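PDB 1M7S: catalase, which breaks down hydrogen peroxide into water and oxygen at a heme iron, protecting the bacterium from peroxide damage. Local coordinates for residues H106-K111 and G288-N293; W119-N124 and V208-K213; G243-K246 and F250-W253. One frame throughout, in Å; residues are numbered along the deposited sequence.

Contact 1. Residues H106-K111 and G288-N293; sequences HGFATK and GQMVLN. With HEM (protoporphyrin IX containing Fe), chain E.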
loop_
_atom_site.group_PDB
_atom_site.type_symbol
_atom_site.label_atom_id
_atom_site.label_comp_id
_atom_site.label_asym_id
_atom_site.label_seq_id
_atom_site.Cartn_x
_atom_site.Cartn_y
_atom_site.Cartn_z
ATOM N N HIS A 106 26.168 9.063 12.891
ATOM C CA HIS A 106 24.857 9.448 13.414
ATOM C C HIS A 106 24.297 10.586 12.562
ATOM O O HIS A 106 25.020 11.553 12.282
ATOM C CB HIS A 106 24.903 9.827 14.904
ATOM C CG HIS A 106 25.110 8.564 15.698
ATOM N ND1 HIS A 106 26.375 8.081 15.981
ATOM C CD2 HIS A 106 24.186 7.669 16.167
ATOM C CE1 HIS A 106 26.229 6.935 16.638
ATOM N NE2 HIS A 106 24.938 6.691 16.762
ATOM N N GLY A 107 23.014 10.447 12.236
ATOM C CA GLY A 107 22.318 11.476 11.447
ATOM C C GLY A 107 22.011 12.697 12.315
ATOM O O GLY A 107 21.718 12.556 13.509
ATOM N N PHE A 108 21.888 13.822 11.653
ATOM C CA PHE A 108 21.539 15.134 12.270
ATOM C C PHE A 108 20.810 15.908 11.205
ATOM O O PHE A 108 21.400 16.522 10.328
ATOM C CB PHE A 108 22.844 15.808 12.696
ATOM C CG PHE A 108 22.734 17.074 13.523
ATOM C CD1 PHE A 108 23.823 17.462 14.277
ATOM C CD2 PHE A 108 21.597 17.871 13.556
ATOM C CE1 PHE A 108 23.810 18.608 15.066
ATOM C CE2 PHE A 108 21.553 19.015 14.349
ATOM C CZ PHE A 108 22.677 19.369 15.105
ATOM N N ALA A 109 19.499 15.680 11.052
ATOM C CA ALA A 109 18.650 16.248 10.014
ATOM C C ALA A 109 17.782 17.381 10.591
ATOM O O ALA A 109 16.997 17.204 11.535
ATOM C CB ALA A 109 17.782 15.135 9.418
ATOM N N THR A 110 17.834 18.524 9.918
ATOM C CA THR A 110 17.113 19.721 10.416
ATOM C C THR A 110 16.123 20.176 9.355
ATOM O O THR A 110 16.522 20.394 8.202
ATOM C CB THR A 110 18.120 20.849 10.682
ATOM O OG1 THR A 110 19.092 20.432 11.636
ATOM C CG2 THR A 110 17.404 22.103 11.266
ATOM N N LYS A 111 14.829 20.207 9.684
ATOM C CA LYS A 111 13.802 20.737 8.822
ATOM C C LYS A 111 13.587 22.221 9.257
ATOM O O LYS A 111 13.181 22.421 10.403
ATOM C CB LYS A 111 12.495 19.981 9.016
ATOM C CG LYS A 111 11.329 20.508 8.205
ATOM C CD LYS A 111 10.084 19.599 8.189
ATOM C CE LYS A 111 10.373 18.267 7.485
ATOM N NZ LYS A 111 10.783 18.453 6.057
ATOM N N GLY A 288 24.675 31.791 12.399
ATOM C CA GLY A 288 23.433 31.674 13.183
ATOM C C GLY A 288 23.645 30.669 14.337
ATOM O O GLY A 288 24.706 30.075 14.483
ATOM N N GLN A 289 22.521 30.417 15.002
ATOM C CA GLN A 289 22.534 29.547 16.188
ATOM C C GLN A 289 21.192 28.852 16.303
ATOM O O GLN A 289 20.125 29.436 16.099
ATOM C CB GLN A 289 22.929 30.254 17.488
ATOM C CG GLN A 289 22.900 29.342 18.720
ATOM C CD GLN A 289 23.360 30.108 19.970
ATOM O OE1 GLN A 289 22.470 30.464 20.752
ATOM N NE2 GLN A 289 24.633 30.327 20.225
ATOM N N MET A 290 21.287 27.533 16.620
ATOM C CA MET A 290 20.044 26.759 16.778
ATOM C C MET A 290 19.960 26.252 18.226
ATOM O O MET A 290 20.963 25.878 18.821
ATOM C CB MET A 290 20.042 25.577 15.788
ATOM C CG MET A 290 18.828 24.659 15.974
ATOM S SD MET A 290 18.678 23.438 14.620
ATOM C CE MET A 290 20.207 22.575 14.792
ATOM N N VAL A 291 18.784 26.296 18.820
ATOM C CA VAL A 291 18.575 25.771 20.162
ATOM C C VAL A 291 17.445 24.749 20.052
ATOM O O VAL A 291 16.436 25.026 19.438
ATOM C CB VAL A 291 18.165 26.839 21.211
ATOM C CG1 VAL A 291 16.906 27.552 20.765
ATOM C CG2 VAL A 291 18.027 26.183 22.558
ATOM N N LEU A 292 17.581 23.579 20.659
ATOM C CA LEU A 292 16.527 22.570 20.607
ATOM C C LEU A 292 15.881 22.568 22.003
ATOM O O LEU A 292 16.570 22.299 22.979
ATOM C CB LEU A 292 17.111 21.206 20.190
ATOM C CG LEU A 292 17.792 21.192 18.805
ATOM C CD1 LEU A 292 18.264 19.795 18.381
ATOM C CD2 LEU A 292 16.868 21.803 17.732
ATOM N N ASN A 293 14.593 22.938 22.021
ATOM C CA ASN A 293 14.073 23.084 23.403
ATOM C C ASN A 293 12.686 22.560 23.622
ATOM O O ASN A 293 12.091 22.966 24.649
ATOM C CB ASN A 293 14.099 24.604 23.669
ATOM C CG ASN A 293 13.327 25.372 22.644
ATOM O OD1 ASN A 293 13.617 26.592 22.576
ATOM N ND2 ASN A 293 12.401 24.836 21.875
HETATM C CHA HEM E . 18.046 8.845 5.499
HETATM C CHB HEM E . 22.135 11.388 5.983
HETATM C CHC HEM E . 23.779 9.506 1.846
HETATM C CHD HEM E . 19.337 7.773 0.897
HETATM C C1A HEM E . 19.025 9.682 5.981
HETATM C C2A HEM E . 18.945 10.410 7.270
HETATM C C3A HEM E . 20.071 11.108 7.402
HETATM C C4A HEM E . 20.893 10.834 6.235
HETATM C CMA HEM E . 20.493 12.059 8.531
HETATM C CAA HEM E . 17.715 10.310 8.188
HETATM C CBA HEM E . 16.739 11.531 8.101
HETATM C CGA HEM E . 15.670 11.387 9.218
HETATM O O1A HEM E . 14.520 11.162 8.767
HETATM O O2A HEM E . 16.136 11.574 10.360
HETATM C C1B HEM E . 22.928 11.132 4.897
HETATM C C2B HEM E . 24.204 11.772 4.605
HETATM C C3B HEM E . 24.668 11.234 3.457
HETATM C C4B HEM E . 23.697 10.275 3.008
HETATM C CMB HEM E . 24.847 12.832 5.509
HETATM C CAB HEM E . 25.962 11.486 2.683
HETATM C CBB HEM E . 26.637 12.618 2.729
HETATM C C1C HEM E . 22.690 8.980 1.201
HETATM C C2C HEM E . 22.650 8.615 -0.196
HETATM C C3C HEM E . 21.419 8.162 -0.468
HETATM C C4C HEM E . 20.675 8.185 0.773
HETATM C CMC HEM E . 23.804 8.795 -1.218
HETATM C CAC HEM E . 20.802 7.656 -1.787
HETATM C CBC HEM E . 21.054 8.203 -2.989
HETATM C C1D HEM E . 18.639 7.860 2.108
HETATM C C2D HEM E . 17.290 7.359 2.310
HETATM C C3D HEM E . 16.929 7.649 3.563
HETATM C C4D HEM E . 18.039 8.338 4.184
HETATM C CMD HEM E . 16.515 6.624 1.203
HETATM C CAD HEM E . 15.579 7.342 4.273
HETATM C CBD HEM E . 14.660 8.614 4.194
HETATM C CGD HEM E . 13.242 8.375 4.677
HETATM O O1D HEM E . 12.609 9.412 5.082
HETATM O O2D HEM E . 12.697 7.245 4.656
HETATM N NA HEM E . 20.245 9.935 5.422
HETATM N NB HEM E . 22.625 10.234 3.894
HETATM N NC HEM E . 21.478 8.680 1.784
HETATM N ND HEM E . 19.041 8.497 3.264
HETATM FE FE HEM E . 20.820 9.388 3.556
HETATM O O HOH W 1 22.374 7.683 4.568
#

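Contact 2. Residues W119-N124 and V208-K213; sequences WDLVGN and VKFHWK. With HEM (protoporphyrin IX containing Fe), chain E.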
loop_
_atom_site.group_PDB
_atom_site.type_symbol
_atom_site.label_atom_id
_atom_site.label_comp_id
_atom_site.label_asym_id
_atom_site.label_seq_id
_atom_site.Cartn_x
_atom_site.Cartn_y
_atom_site.Cartn_z
ATOM N N TRP A 119 13.057 24.049 4.064
ATOM C CA TRP A 119 14.374 23.671 3.650
ATOM C C TRP A 119 14.895 22.626 4.629
ATOM O O TRP A 119 14.994 22.891 5.828
ATOM C CB TRP A 119 15.358 24.847 3.685
ATOM C CG TRP A 119 16.772 24.414 3.376
ATOM C CD1 TRP A 119 17.160 23.578 2.353
ATOM C CD2 TRP A 119 17.953 24.809 4.047
ATOM N NE1 TRP A 119 18.522 23.416 2.394
ATOM C CE2 TRP A 119 19.033 24.163 3.413
ATOM C CE3 TRP A 119 18.208 25.646 5.138
ATOM C CZ2 TRP A 119 20.360 24.355 3.821
ATOM C CZ3 TRP A 119 19.527 25.817 5.547
ATOM C CH2 TRP A 119 20.581 25.164 4.892
ATOM N N ASP A 120 15.355 21.486 4.125
ATOM C CA ASP A 120 15.908 20.440 5.010
ATOM C C ASP A 120 17.412 20.326 4.818
ATOM O O ASP A 120 17.936 20.095 3.694
ATOM C CB ASP A 120 15.339 19.051 4.630
ATOM C CG ASP A 120 13.862 18.884 4.876
ATOM O OD1 ASP A 120 13.270 17.950 4.310
ATOM O OD2 ASP A 120 13.248 19.710 5.598
ATOM N N LEU A 121 18.136 20.456 5.900
ATOM C CA LEU A 121 19.575 20.254 5.872
ATOM C C LEU A 121 19.814 18.851 6.470
ATOM O O LEU A 121 19.846 18.672 7.685
ATOM C CB LEU A 121 20.279 21.345 6.653
ATOM C CG LEU A 121 21.799 21.182 6.694
ATOM C CD1 LEU A 121 22.442 21.034 5.321
ATOM C CD2 LEU A 121 22.398 22.392 7.462
ATOM N N VAL A 122 19.983 17.831 5.642
ATOM C CA VAL A 122 20.084 16.431 6.126
ATOM C C VAL A 122 21.552 16.032 6.259
ATOM O O VAL A 122 22.187 15.753 5.227
ATOM C CB VAL A 122 19.358 15.523 5.127
ATOM C CG1 VAL A 122 19.236 14.108 5.692
ATOM C CG2 VAL A 122 17.972 16.092 4.830
ATOM N N GLY A 123 22.058 16.160 7.492
ATOM C CA GLY A 123 23.503 15.929 7.658
ATOM C C GLY A 123 23.809 14.734 8.566
ATOM O O GLY A 123 22.965 13.995 8.949
ATOM N N ASN A 124 25.040 14.591 8.994
ATOM C CA ASN A 124 25.597 13.601 9.849
ATOM C C ASN A 124 26.635 14.227 10.761
ATOM O O ASN A 124 27.157 15.311 10.475
ATOM C CB ASN A 124 26.326 12.512 9.007
ATOM C CG ASN A 124 25.463 11.359 8.570
ATOM O OD1 ASN A 124 24.302 11.159 8.938
ATOM N ND2 ASN A 124 25.974 10.504 7.676
ATOM N N VAL A 208 29.185 26.105 -0.742
ATOM C CA VAL A 208 29.342 26.247 0.714
ATOM C C VAL A 208 29.193 24.925 1.448
ATOM O O VAL A 208 28.280 24.149 1.133
ATOM C CB VAL A 208 28.171 27.177 1.172
ATOM C CG1 VAL A 208 28.187 27.332 2.664
ATOM C CG2 VAL A 208 28.234 28.562 0.515
ATOM N N LYS A 209 30.021 24.720 2.456
ATOM C CA LYS A 209 29.857 23.599 3.364
ATOM C C LYS A 209 29.264 24.126 4.682
ATOM O O LYS A 209 29.566 25.228 5.134
ATOM C CB LYS A 209 31.179 22.919 3.604
ATOM C CG LYS A 209 31.490 21.982 2.431
ATOM C CD LYS A 209 32.703 21.150 2.879
ATOM C CE LYS A 209 33.016 20.170 1.756
ATOM N NZ LYS A 209 33.101 18.791 2.222
ATOM N N PHE A 210 28.367 23.371 5.306
ATOM C CA PHE A 210 27.720 23.741 6.565
ATOM C C PHE A 210 28.192 22.864 7.718
ATOM O O PHE A 210 28.340 21.638 7.576
ATOM C CB PHE A 210 26.199 23.509 6.474
ATOM C CG PHE A 210 25.496 24.404 5.502
ATOM C CD1 PHE A 210 25.159 25.717 5.867
ATOM C CD2 PHE A 210 25.150 23.981 4.241
ATOM C CE1 PHE A 210 24.521 26.550 4.976
ATOM C CE2 PHE A 210 24.486 24.792 3.362
ATOM C CZ PHE A 210 24.160 26.101 3.712
ATOM N N HIS A 211 28.380 23.444 8.883
ATOM C CA HIS A 211 28.903 22.804 10.071
ATOM C C HIS A 211 28.150 23.299 11.311
ATOM O O HIS A 211 28.228 24.514 11.593
ATOM C CB HIS A 211 30.407 23.122 10.222
ATOM C CG HIS A 211 31.065 22.668 11.499
ATOM N ND1 HIS A 211 31.976 23.468 12.179
ATOM C CD2 HIS A 211 30.955 21.539 12.233
ATOM C CE1 HIS A 211 32.376 22.824 13.274
ATOM N NE2 HIS A 211 31.790 21.643 13.340
ATOM N N TRP A 212 27.539 22.345 11.995
ATOM C CA TRP A 212 26.891 22.677 13.268
ATOM C C TRP A 212 27.928 22.405 14.351
ATOM O O TRP A 212 28.313 21.254 14.585
ATOM C CB TRP A 212 25.677 21.804 13.567
ATOM C CG TRP A 212 24.470 21.958 12.743
ATOM C CD1 TRP A 212 23.980 21.021 11.859
ATOM C CD2 TRP A 212 23.516 23.040 12.724
ATOM N NE1 TRP A 212 22.821 21.463 11.305
ATOM C CE2 TRP A 212 22.495 22.700 11.828
ATOM C CE3 TRP A 212 23.441 24.266 13.398
ATOM C CZ2 TRP A 212 21.393 23.501 11.557
ATOM C CZ3 TRP A 212 22.351 25.077 13.129
ATOM C CH2 TRP A 212 21.320 24.729 12.205
ATOM N N LYS A 213 28.386 23.459 15.040
ATOM C CA LYS A 213 29.371 23.300 16.097
ATOM C C LYS A 213 28.675 23.185 17.448
ATOM O O LYS A 213 27.964 24.117 17.859
ATOM C CB LYS A 213 30.380 24.465 16.153
ATOM C CG LYS A 213 31.408 24.241 17.263
ATOM C CD LYS A 213 32.705 24.974 16.999
ATOM C CE LYS A 213 33.628 24.739 18.212
ATOM N NZ LYS A 213 34.343 23.433 18.082
HETATM C CHA HEM E . 18.046 8.845 5.499
HETATM C CHB HEM E . 22.135 11.388 5.983
HETATM C CHC HEM E . 23.779 9.506 1.846
HETATM C CHD HEM E . 19.337 7.773 0.897
HETATM C C1A HEM E . 19.025 9.682 5.981
HETATM C C2A HEM E . 18.945 10.410 7.270
HETATM C C3A HEM E . 20.071 11.108 7.402
HETATM C C4A HEM E . 20.893 10.834 6.235
HETATM C CMA HEM E . 20.493 12.059 8.531
HETATM C CAA HEM E . 17.715 10.310 8.188
HETATM C CBA HEM E . 16.739 11.531 8.101
HETATM C CGA HEM E . 15.670 11.387 9.218
HETATM O O1A HEM E . 14.520 11.162 8.767
HETATM O O2A HEM E . 16.136 11.574 10.360
HETATM C C1B HEM E . 22.928 11.132 4.897
HETATM C C2B HEM E . 24.204 11.772 4.605
HETATM C C3B HEM E . 24.668 11.234 3.457
HETATM C C4B HEM E . 23.697 10.275 3.008
HETATM C CMB HEM E . 24.847 12.832 5.509
HETATM C CAB HEM E . 25.962 11.486 2.683
HETATM C CBB HEM E . 26.637 12.618 2.729
HETATM C C1C HEM E . 22.690 8.980 1.201
HETATM C C2C HEM E . 22.650 8.615 -0.196
HETATM C C3C HEM E . 21.419 8.162 -0.468
HETATM C C4C HEM E . 20.675 8.185 0.773
HETATM C CMC HEM E . 23.804 8.795 -1.218
HETATM C CAC HEM E . 20.802 7.656 -1.787
HETATM C CBC HEM E . 21.054 8.203 -2.989
HETATM C C1D HEM E . 18.639 7.860 2.108
HETATM C C2D HEM E . 17.290 7.359 2.310
HETATM C C3D HEM E . 16.929 7.649 3.563
HETATM C C4D HEM E . 18.039 8.338 4.184
HETATM C CMD HEM E . 16.515 6.624 1.203
HETATM C CAD HEM E . 15.579 7.342 4.273
HETATM C CBD HEM E . 14.660 8.614 4.194
HETATM C CGD HEM E . 13.242 8.375 4.677
HETATM O O1D HEM E . 12.609 9.412 5.082
HETATM O O2D HEM E . 12.697 7.245 4.656
HETATM N NA HEM E . 20.245 9.935 5.422
HETATM N NB HEM E . 22.625 10.234 3.894
HETATM N NC HEM E . 21.478 8.680 1.784
HETATM N ND HEM E . 19.041 8.497 3.264
HETATM FE FE HEM E . 20.820 9.388 3.556
HETATM O O HOH W 2 21.210 19.444 10.024
HETATM O O HOH W 1 22.374 7.683 4.568
#

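Contact 3. Residues G243-K246 and F250-W253; sequences GAIK and FPKW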
loop_
_atom_site.group_PDB
_atom_site.type_symbol
_atom_site.label_atom_id
_atom_site.label_comp_id
_atom_site.label_asym_id
_atom_site.label_seq_id
_atom_site.Cartn_x
_atom_site.Cartn_y
_atom_site.Cartn_z
ATOM N N GLY A 243 15.725 13.699 28.218
ATOM C CA GLY A 243 16.068 14.030 29.580
ATOM C C GLY A 243 16.520 15.475 29.756
ATOM O O GLY A 243 15.981 16.184 30.634
ATOM N N ALA A 244 17.501 15.891 28.950
ATOM C CA ALA A 244 18.038 17.249 29.019
ATOM C C ALA A 244 16.960 18.265 28.749
ATOM O O ALA A 244 16.846 19.262 29.474
ATOM C CB ALA A 244 19.169 17.388 28.005
ATOM N N ILE A 245 16.120 18.022 27.716
ATOM C CA ILE A 245 15.078 18.960 27.393
ATOM C C ILE A 245 14.066 19.017 28.535
ATOM O O ILE A 245 13.726 20.140 28.933
ATOM C CB ILE A 245 14.413 18.672 26.055
ATOM C CG1 ILE A 245 15.503 18.899 24.976
ATOM C CG2 ILE A 245 13.184 19.543 25.857
ATOM C CD1 ILE A 245 15.034 18.495 23.583
ATOM N N LYS A 246 13.677 17.865 29.084
ATOM C CA LYS A 246 12.793 17.921 30.256
ATOM C C LYS A 246 13.412 18.710 31.407
ATOM O O LYS A 246 12.643 19.293 32.185
ATOM C CB LYS A 246 12.429 16.511 30.752
ATOM C CG LYS A 246 11.401 15.827 29.866
ATOM C CD LYS A 246 11.097 14.415 30.375
ATOM C CE LYS A 246 10.045 13.741 29.501
ATOM N NZ LYS A 246 9.672 12.424 30.106
ATOM N N PHE A 250 18.695 23.040 27.432
ATOM C CA PHE A 250 18.576 22.979 25.982
ATOM C C PHE A 250 19.895 23.037 25.260
ATOM O O PHE A 250 20.712 23.969 25.344
ATOM C CB PHE A 250 17.651 24.114 25.544
ATOM C CG PHE A 250 16.349 24.191 26.270
ATOM C CD1 PHE A 250 15.827 25.420 26.638
ATOM C CD2 PHE A 250 15.615 23.049 26.589
ATOM C CE1 PHE A 250 14.604 25.488 27.305
ATOM C CE2 PHE A 250 14.415 23.101 27.253
ATOM C CZ PHE A 250 13.899 24.329 27.593
ATOM N N PRO A 251 20.153 22.005 24.454
ATOM C CA PRO A 251 21.386 21.937 23.669
ATOM C C PRO A 251 21.336 22.949 22.540
ATOM O O PRO A 251 20.305 23.247 21.933
ATOM C CB PRO A 251 21.453 20.500 23.091
ATOM C CG PRO A 251 19.974 20.176 22.996
ATOM C CD PRO A 251 19.289 20.851 24.179
ATOM N N LYS A 252 22.514 23.525 22.271
ATOM C CA LYS A 252 22.684 24.468 21.183
ATOM C C LYS A 252 23.865 24.179 20.260
ATOM O O LYS A 252 24.903 23.646 20.628
ATOM C CB LYS A 252 22.978 25.870 21.774
ATOM C CG LYS A 252 21.688 26.435 22.415
ATOM C CD LYS A 252 22.012 27.576 23.398
ATOM C CE LYS A 252 23.157 28.448 23.030
ATOM N NZ LYS A 252 24.473 28.179 23.664
ATOM N N TRP A 253 23.688 24.671 19.006
ATOM C CA TRP A 253 24.749 24.541 18.029
ATOM C C TRP A 253 24.861 25.851 17.207
ATOM O O TRP A 253 23.870 26.443 16.827
ATOM C CB TRP A 253 24.450 23.428 17.035
ATOM C CG TRP A 253 24.575 22.019 17.529
ATOM C CD1 TRP A 253 25.606 21.151 17.324
ATOM C CD2 TRP A 253 23.584 21.333 18.287
ATOM N NE1 TRP A 253 25.315 19.939 17.953
ATOM C CE2 TRP A 253 24.056 20.034 18.519
ATOM C CE3 TRP A 253 22.297 21.680 18.760
ATOM C CZ2 TRP A 253 23.319 19.092 19.227
ATOM C CZ3 TRP A 253 21.581 20.755 19.491
ATOM C CH2 TRP A 253 22.082 19.437 19.716
#

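Contact 1. Residues H106-K111 and G288-N293
Inside the antiparallel beta barrel of the catalase fold, F108 and T110 of strand 107-114 meet M290 of strand 284-295 across the barrel core. The strands are not neighbours in the sheet: 82-90 and 55-64 run between them, and the nearest CA atoms, those of T110 and M290, are 9.9 Å apart. Side chains alone bridge that gap, without a hydrogen bond. M290 reaches out almost straight, then turns at its last torsion (chi3 60°), which swings the methyl toward F108. There M290 CE comes to the edge of the phenyl ring, near its plane, 3.8 Å from F108 CE2. F108 points back at M290, its CG trans to the backbone N (chi1 -172°), which carries the ring out to the methyl. T110 runs antiparallel beside the thioether, T110 CG2 3.8 Å from M290 SD. The patch is buried and aromatic: W212 stacks on F108, W253 meets it edge-to-face, and V85 and W212 also touch M290. On its other side, segment 106-111 forms part of the heme pocket. G107 CA lies 3.5 Å from the heme methyl CMA, a close backbone fit, and A109 CB is 4.0 Å from propionate carbon CBA. Strand 107-114 thus links the largely apolar barrel interior to the cofactor, the nearest side-chain atoms of F108 and N124, predicted to belong to the active site, being about 6 Å apart. Back in the core, the M290 methyl completes the cluster by also reaching T110, its CE 4.0 Å from T110 OG1.

Contact 2. Residues W119-N124 and V208-K213
W119 and L121 of strand 119-124 press on F210 and W212 of strand 208-213 inside the barrel. W119 CH2 sits over one face of the F210 ring, toward its rim, 3.9 Å from F210 CZ; the two ring planes stand at 57°, an oblique pairing. L121 CD1 reaches the F210 ring, and CD2 touches both F210 CB and W212 NE1, 4.0 Å from the latter. With CG trans to the carbonyl carbon (chi1 -66°), F210 extends its ring toward W119. Water 2 joins the same two strands, accepting a hydrogen bond from W212 NE1 (water O to NE1 2.9 Å) and donating one to L121 O at 2.8 Å, which accounts for the indole N-H within this apolar core. Beyond L121 the strand borders the heme. V122 CG1 packs 3.6 Å from heme C3A on the face opposite iron-bound water 1, whereas N124, predicted to be an active-site residue, lies on the water's side. F112 stacks on W119, and R328 hydrogen-bonds to V122 O. The segment axes pass 9.0 Å apart at 66°, as on facing walls of a barrel: 119-124 pairs with strand 107-114, and 208-213 lies between strands 190-199 and 252-260.

Contact 3. Residues G243-K246 and F250-W253
The side chains of I245 and F250 stand roughly perpendicular where helix 236-246 ends and the chain turns back toward the barrel. The phenyl ring comes in edge first. Its CE2 lies 3.5 Å from the backbone oxygen I245 O, which sits near the ring plane, so the positive rim of the ring faces the carbonyl in what is probably a mildly favourable contact. The same ring carbon meets the branch methyl of the isoleucine, F250 CE2 being 4.0 Å from I245 CG2. That methyl reaches the ring because it is the branch trans to the backbone N of I245, whereas CG1 swings back beside that N (chi1 -66°). From there I245 CG1 packs against the flank of the proline ring, 4.3 Å from P251 CD. Consecutive residues F250 and P251 therefore hold separate branches of one isoleucine, and the interface has no hydrogen bond across it. It is a local helix-to-strand turn, remote from the heme, that joins the end of helix 236-246 to the start of strand 252-260. Around it, R186 touches both A244 and P251, while strand 284-295 borders the turn, with N295 against I245 and N293 against F250.

In the fold
From the N terminus, the chain first lays down 106-111, then turns back at once into 119-124, its neighbour in the sheet; a salt bridge from K111 NZ to D120 OD2 (2.8 Å) ties the pair. Contact 2 closes a long loop when strand 205-214 arrives. Contact 3 follows in series as a short turn from helix 236-246 into strand 252-260. Contact 1 closes last, at 288-293, and its loop encloses the other two; none cross. Strands 252-260 and 284-295 pair side by side, with M290 N probably hydrogen-bonded to W253 O, joining contacts 3 and 1. Contacts 1 and 2 span the barrel interior and border the heme; contact 3 joins helix 236-246 to a barrel strand.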